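Local coordinates for glycerophosphodiester phosphodiesterase (Thermotoga maritima, PDB 1O1Z), which belongs to the glycerophosphodiester phosphodiesterase family, whose members are built on a TIM-barrel fold, at residues L50-L64 and I74-T86. Numbering follows the deposited sequence.
Sequences LSKDGKVVVSHDEDL and IRDATVSELKELT
At the N-terminus of helix 79-85, the beta turn Ser51-Gly54 meets the incoming chain: Val79 N donates to Asp53 OD1 at 3.1 Å, on the syn side of the carboxylate. Ser51 OG donates to the same oxygen from the opposite face, so two bonds grip it, and a water links Asp53 OD2 to Ser80 N. The carboxylate, probably favoured there by the helix dipole, lies beside the capping box formed by Thr78 and Glu81. Close by, Lys52 N donates to Ala77 O at 2.9 Å, nearly straight at 170° but from above the carbonyl plane. Through this turn strand 56-58 folds back antiparallel on barrel strand 43-50, and the chain that follows packs against helix 79-85 and the 3-10 segment 74-76. Ile74 fills the middle, its branches parting at CB (chi1 -60°): CG1 and CD1 run toward Leu64, CD1 lying 3.7 Å from Leu64 CD2, while CG2 turns to Leu50 O and Val57 CG1. Leu64 CD1 continues the apolar layer to Leu82 CD2, 3.9 Å away, and Val79 CG2 presses tightly on Lys55 CB at 3.5 Å. Ile74 N donates to Glu62 O. Next in the chain, Arg75 forms a salt bridge with Glu62, its guanidinium edge meeting OE1 from above the carboxylate plane, NH1 at 3.1 Å and NH2 weakly bonded; the two planes stand 70° apart. Lys73 pairs with Glu62 OE2, and Glu112 with Arg75 NH2.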
loop_
_atom_site.group_PDB
_atom_site.type_symbol
_atom_site.label_atom_id
_atom_site.label_comp_id
_atom_site.label_asym_id
_atom_site.label_seq_id
_atom_site.Cartn_x
_atom_site.Cartn_y
_atom_site.Cartn_z
ATOM N N LEU A 50 10.664 -0.533 -11.257
ATOM C CA LEU A 50 12.083 -0.402 -11.601
ATOM C C LEU A 50 12.361 0.632 -12.669
ATOM O O LEU A 50 11.653 0.748 -13.679
ATOM C CB LEU A 50 12.662 -1.692 -12.143
ATOM C CG LEU A 50 12.803 -2.862 -11.224
ATOM C CD1 LEU A 50 13.555 -3.972 -11.986
ATOM C CD2 LEU A 50 13.495 -2.507 -9.923
ATOM N N SER A 51 13.458 1.356 -12.444
ATOM C CA SER A 51 14.039 2.220 -13.446
ATOM C C SER A 51 14.869 1.394 -14.422
ATOM O O SER A 51 15.079 0.180 -14.230
ATOM C CB SER A 51 14.949 3.255 -12.766
ATOM O OG SER A 51 16.056 2.583 -12.170
ATOM N N LYS A 52 15.349 2.066 -15.461
ATOM C CA LYS A 52 16.153 1.404 -16.486
ATOM C C LYS A 52 17.407 0.782 -15.896
ATOM O O LYS A 52 17.851 -0.287 -16.367
ATOM C CB LYS A 52 16.538 2.365 -17.591
ATOM C CG LYS A 52 17.357 1.670 -18.692
ATOM C CD LYS A 52 17.253 2.389 -20.010
ATOM C CE LYS A 52 18.019 1.651 -21.102
ATOM N NZ LYS A 52 18.274 2.531 -22.281
ATOM N N ASP A 53 18.004 1.488 -14.924
ATOM C CA ASP A 53 19.211 1.018 -14.237
ATOM C C ASP A 53 18.946 0.100 -13.030
ATOM O O ASP A 53 19.858 -0.188 -12.228
ATOM C CB ASP A 53 20.203 2.175 -13.905
ATOM C CG ASP A 53 19.597 3.366 -13.127
ATOM O OD1 ASP A 53 18.370 3.609 -13.088
ATOM O OD2 ASP A 53 20.331 4.182 -12.519
ATOM N N GLY A 54 17.702 -0.380 -12.912
ATOM C CA GLY A 54 17.365 -1.446 -11.997
ATOM C C GLY A 54 17.194 -1.008 -10.558
ATOM O O GLY A 54 17.300 -1.818 -9.620
ATOM N N LYS A 55 16.920 0.285 -10.377
ATOM C CA LYS A 55 16.717 0.839 -9.050
ATOM C C LYS A 55 15.229 0.927 -8.754
ATOM O O LYS A 55 14.416 1.062 -9.674
ATOM C CB LYS A 55 17.349 2.226 -8.953
ATOM C CG LYS A 55 18.837 2.295 -9.389
ATOM C CD LYS A 55 19.712 1.317 -8.663
ATOM C CE LYS A 55 21.189 1.603 -8.930
ATOM N NZ LYS A 55 22.058 0.504 -8.417
ATOM N N VAL A 56 14.885 0.850 -7.473
ATOM C CA VAL A 56 13.492 0.834 -7.033
ATOM C C VAL A 56 13.017 2.264 -6.902
ATOM O O VAL A 56 13.496 3.007 -6.021
ATOM C CB VAL A 56 13.291 0.082 -5.737
ATOM C CG1 VAL A 56 11.804 0.065 -5.378
ATOM C CG2 VAL A 56 13.800 -1.335 -5.848
ATOM N N VAL A 57 12.103 2.639 -7.789
ATOM C CA VAL A 57 11.517 3.980 -7.868
ATOM C C VAL A 57 10.066 3.944 -7.394
ATOM O O VAL A 57 9.386 2.945 -7.540
ATOM C CB VAL A 57 11.585 4.485 -9.343
ATOM C CG1 VAL A 57 10.707 5.720 -9.593
ATOM C CG2 VAL A 57 13.050 4.762 -9.681
ATOM N N VAL A 58 9.597 5.056 -6.846
ATOM C CA VAL A 58 8.232 5.163 -6.324
ATOM C C VAL A 58 7.354 5.825 -7.405
ATOM O O VAL A 58 7.482 7.014 -7.697
ATOM C CB VAL A 58 8.187 5.930 -5.016
ATOM C CG1 VAL A 58 6.742 6.030 -4.496
ATOM C CG2 VAL A 58 9.082 5.280 -3.974
ATOM N N SER A 59 6.481 5.042 -8.041
ATOM C CA SER A 59 5.567 5.548 -9.052
ATOM C C SER A 59 4.414 4.571 -9.201
ATOM O O SER A 59 4.639 3.399 -9.478
ATOM C CB SER A 59 6.270 5.675 -10.403
ATOM O OG SER A 59 5.366 6.190 -11.398
ATOM N N HIS A 60 3.184 5.061 -9.039
ATOM C CA HIS A 60 2.016 4.213 -9.306
ATOM C C HIS A 60 1.920 3.767 -10.776
ATOM O O HIS A 60 1.812 2.566 -11.064
ATOM C CB HIS A 60 0.740 4.937 -8.879
ATOM C CG HIS A 60 -0.484 4.134 -9.130
ATOM N ND1 HIS A 60 -1.194 4.211 -10.304
ATOM C CD2 HIS A 60 -1.075 3.174 -8.380
ATOM C CE1 HIS A 60 -2.198 3.349 -10.255
ATOM N NE2 HIS A 60 -2.138 2.696 -9.112
ATOM N N ASP A 61 1.985 4.715 -11.702
ATOM C CA ASP A 61 1.855 4.443 -13.120
ATOM C C ASP A 61 3.204 3.998 -13.682
ATOM O O ASP A 61 4.258 4.335 -13.130
ATOM C CB ASP A 61 1.422 5.689 -13.875
ATOM C CG ASP A 61 0.002 6.175 -13.547
ATOM O OD1 ASP A 61 -0.785 5.473 -12.866
ATOM O OD2 ASP A 61 -0.396 7.256 -14.023
ATOM N N GLU A 62 3.187 3.330 -14.826
ATOM C CA GLU A 62 4.421 2.879 -15.457
ATOM C C GLU A 62 5.113 3.999 -16.243
ATOM O O GLU A 62 6.210 3.802 -16.731
ATOM C CB GLU A 62 4.174 1.667 -16.379
ATOM C CG GLU A 62 3.430 1.963 -17.658
ATOM C CD GLU A 62 3.459 0.806 -18.651
ATOM O OE1 GLU A 62 3.974 -0.292 -18.326
ATOM O OE2 GLU A 62 2.957 1.004 -19.768
ATOM N N ASP A 63 4.452 5.143 -16.402
ATOM C CA ASP A 63 5.013 6.280 -17.156
ATOM C C ASP A 63 4.705 7.595 -16.446
ATOM O O ASP A 63 4.050 7.611 -15.399
ATOM C CB ASP A 63 4.513 6.276 -18.594
ATOM C CG ASP A 63 3.025 6.369 -18.677
ATOM O OD1 ASP A 63 2.424 7.206 -17.960
ATOM O OD2 ASP A 63 2.367 5.626 -19.431
ATOM N N LEU A 64 5.204 8.694 -16.999
ATOM C CA LEU A 64 5.078 10.017 -16.393
ATOM C C LEU A 64 3.958 10.869 -17.012
ATOM O O LEU A 64 3.941 12.088 -16.833
ATOM C CB LEU A 64 6.414 10.764 -16.527
ATOM C CG LEU A 64 7.633 10.092 -15.882
ATOM C CD1 LEU A 64 8.884 10.896 -16.187
ATOM C CD2 LEU A 64 7.441 9.933 -14.374
ATOM N N ILE A 74 8.920 4.705 -16.867
ATOM C CA ILE A 74 9.857 4.582 -15.752
ATOM C C ILE A 74 11.009 3.637 -16.115
ATOM O O ILE A 74 12.185 3.916 -15.833
ATOM C CB ILE A 74 9.118 4.099 -14.469
ATOM C CG1 ILE A 74 8.000 5.070 -14.030
ATOM C CG2 ILE A 74 10.087 3.831 -13.327
ATOM C CD1 ILE A 74 8.443 6.447 -13.777
ATOM N N ARG A 75 10.697 2.501 -16.746
ATOM C CA ARG A 75 11.729 1.503 -17.012
ATOM C C ARG A 75 12.644 1.869 -18.183
ATOM O O ARG A 75 13.619 1.157 -18.437
ATOM C CB ARG A 75 11.131 0.118 -17.221
ATOM C CG ARG A 75 10.297 -0.067 -18.469
ATOM C CD ARG A 75 9.719 -1.489 -18.579
ATOM N NE ARG A 75 8.717 -1.679 -17.544
ATOM C CZ ARG A 75 7.408 -1.425 -17.674
ATOM N NH1 ARG A 75 6.904 -1.005 -18.820
ATOM N NH2 ARG A 75 6.600 -1.586 -16.622
ATOM N N ASP A 76 12.325 2.954 -18.878
ATOM C CA ASP A 76 13.071 3.409 -20.036
ATOM C C ASP A 76 14.072 4.509 -19.652
ATOM O O ASP A 76 14.851 4.941 -20.503
ATOM C CB ASP A 76 12.108 3.949 -21.096
ATOM C CG ASP A 76 11.384 2.859 -21.884
ATOM O OD1 ASP A 76 11.705 1.662 -21.760
ATOM O OD2 ASP A 76 10.480 3.145 -22.688
ATOM N N ALA A 77 14.023 4.971 -18.410
ATOM C CA ALA A 77 14.886 6.056 -17.945
ATOM C C ALA A 77 15.617 5.632 -16.683
ATOM O O ALA A 77 15.077 4.897 -15.849
ATOM C CB ALA A 77 14.067 7.291 -17.674
ATOM N N THR A 78 16.847 6.125 -16.509
ATOM C CA THR A 78 17.555 5.924 -15.256
ATOM C C THR A 78 16.954 6.788 -14.140
ATOM O O THR A 78 16.229 7.766 -14.389
ATOM C CB THR A 78 19.043 6.290 -15.396
ATOM O OG1 THR A 78 19.147 7.700 -15.668
ATOM C CG2 THR A 78 19.693 5.559 -16.575
ATOM N N VAL A 79 17.277 6.468 -12.899
ATOM C CA VAL A 79 16.817 7.307 -11.788
ATOM C C VAL A 79 17.207 8.783 -11.984
ATOM O O VAL A 79 16.376 9.674 -11.824
ATOM C CB VAL A 79 17.322 6.802 -10.416
ATOM C CG1 VAL A 79 16.974 7.775 -9.322
ATOM C CG2 VAL A 79 16.716 5.444 -10.085
ATOM N N SER A 80 18.453 9.032 -12.375
ATOM C CA SER A 80 18.918 10.396 -12.610
ATOM C C SER A 80 18.078 11.090 -13.686
ATOM O O SER A 80 17.677 12.236 -13.525
ATOM C CB SER A 80 20.397 10.400 -12.996
ATOM O OG SER A 80 20.833 11.749 -13.142
ATOM N N GLU A 81 17.810 10.380 -14.795
ATOM C CA GLU A 81 16.993 10.922 -15.879
ATOM C C GLU A 81 15.568 11.236 -15.413
ATOM O O GLU A 81 15.019 12.268 -15.759
ATOM C CB GLU A 81 16.971 9.942 -17.045
ATOM C CG GLU A 81 18.306 9.928 -17.780
ATOM C CD GLU A 81 18.498 8.770 -18.743
ATOM O OE1 GLU A 81 17.674 7.818 -18.793
ATOM O OE2 GLU A 81 19.523 8.802 -19.461
ATOM N N LEU A 82 15.002 10.350 -14.604
ATOM C CA LEU A 82 13.665 10.560 -14.051
ATOM C C LEU A 82 13.605 11.766 -13.134
ATOM O O LEU A 82 12.665 12.537 -13.165
ATOM C CB LEU A 82 13.176 9.308 -13.320
ATOM C CG LEU A 82 12.937 8.114 -14.245
ATOM C CD1 LEU A 82 12.796 6.822 -13.456
ATOM C CD2 LEU A 82 11.726 8.364 -15.143
ATOM N N LYS A 83 14.616 11.920 -12.297
ATOM C CA LYS A 83 14.706 13.094 -11.436
ATOM C C LYS A 83 14.882 14.384 -12.243
ATOM O O LYS A 83 14.301 15.403 -11.901
ATOM C CB LYS A 83 15.844 12.895 -10.438
ATOM C CG LYS A 83 15.414 11.939 -9.312
ATOM C CD LYS A 83 16.442 11.714 -8.256
ATOM C CE LYS A 83 15.933 10.777 -7.168
ATOM N NZ LYS A 83 15.039 11.416 -6.176
ATOM N N GLU A 84 15.664 14.340 -13.315
ATOM C CA GLU A 84 15.810 15.511 -14.158
ATOM C C GLU A 84 14.462 15.885 -14.780
ATOM O O GLU A 84 14.071 17.039 -14.777
ATOM C CB GLU A 84 16.850 15.267 -15.265
ATOM C CG GLU A 84 18.266 15.006 -14.763
ATOM C CD GLU A 84 19.129 14.232 -15.760
ATOM O OE1 GLU A 84 19.109 14.587 -16.954
ATOM O OE2 GLU A 84 19.831 13.264 -15.359
ATOM N N LEU A 85 13.763 14.893 -15.327
ATOM C CA LEU A 85 12.473 15.121 -15.995
ATOM C C LEU A 85 11.383 15.657 -15.073
ATOM O O LEU A 85 10.535 16.447 -15.494
ATOM C CB LEU A 85 11.977 13.818 -16.613
ATOM C CG LEU A 85 12.753 13.365 -17.837
ATOM C CD1 LEU A 85 12.448 11.915 -18.161
ATOM C CD2 LEU A 85 12.482 14.272 -19.029
ATOM N N THR A 86 11.420 15.242 -13.809
ATOM C CA THR A 86 10.398 15.620 -12.818
ATOM C C THR A 86 10.883 16.723 -11.855
ATOM O O THR A 86 10.236 16.988 -10.851
ATOM C CB THR A 86 9.956 14.406 -11.974
ATOM O OG1 THR A 86 11.080 13.867 -11.274
ATOM C CG2 THR A 86 9.424 13.271 -12.832
HETATM O O HOH W 1 15.633 3.579 -22.810
HETATM O O HOH W 2 20.665 6.941 -12.246
HETATM O O HOH W 3 7.877 1.583 -16.747
HETATM O O HOH W 4 3.569 -1.783 -16.141
#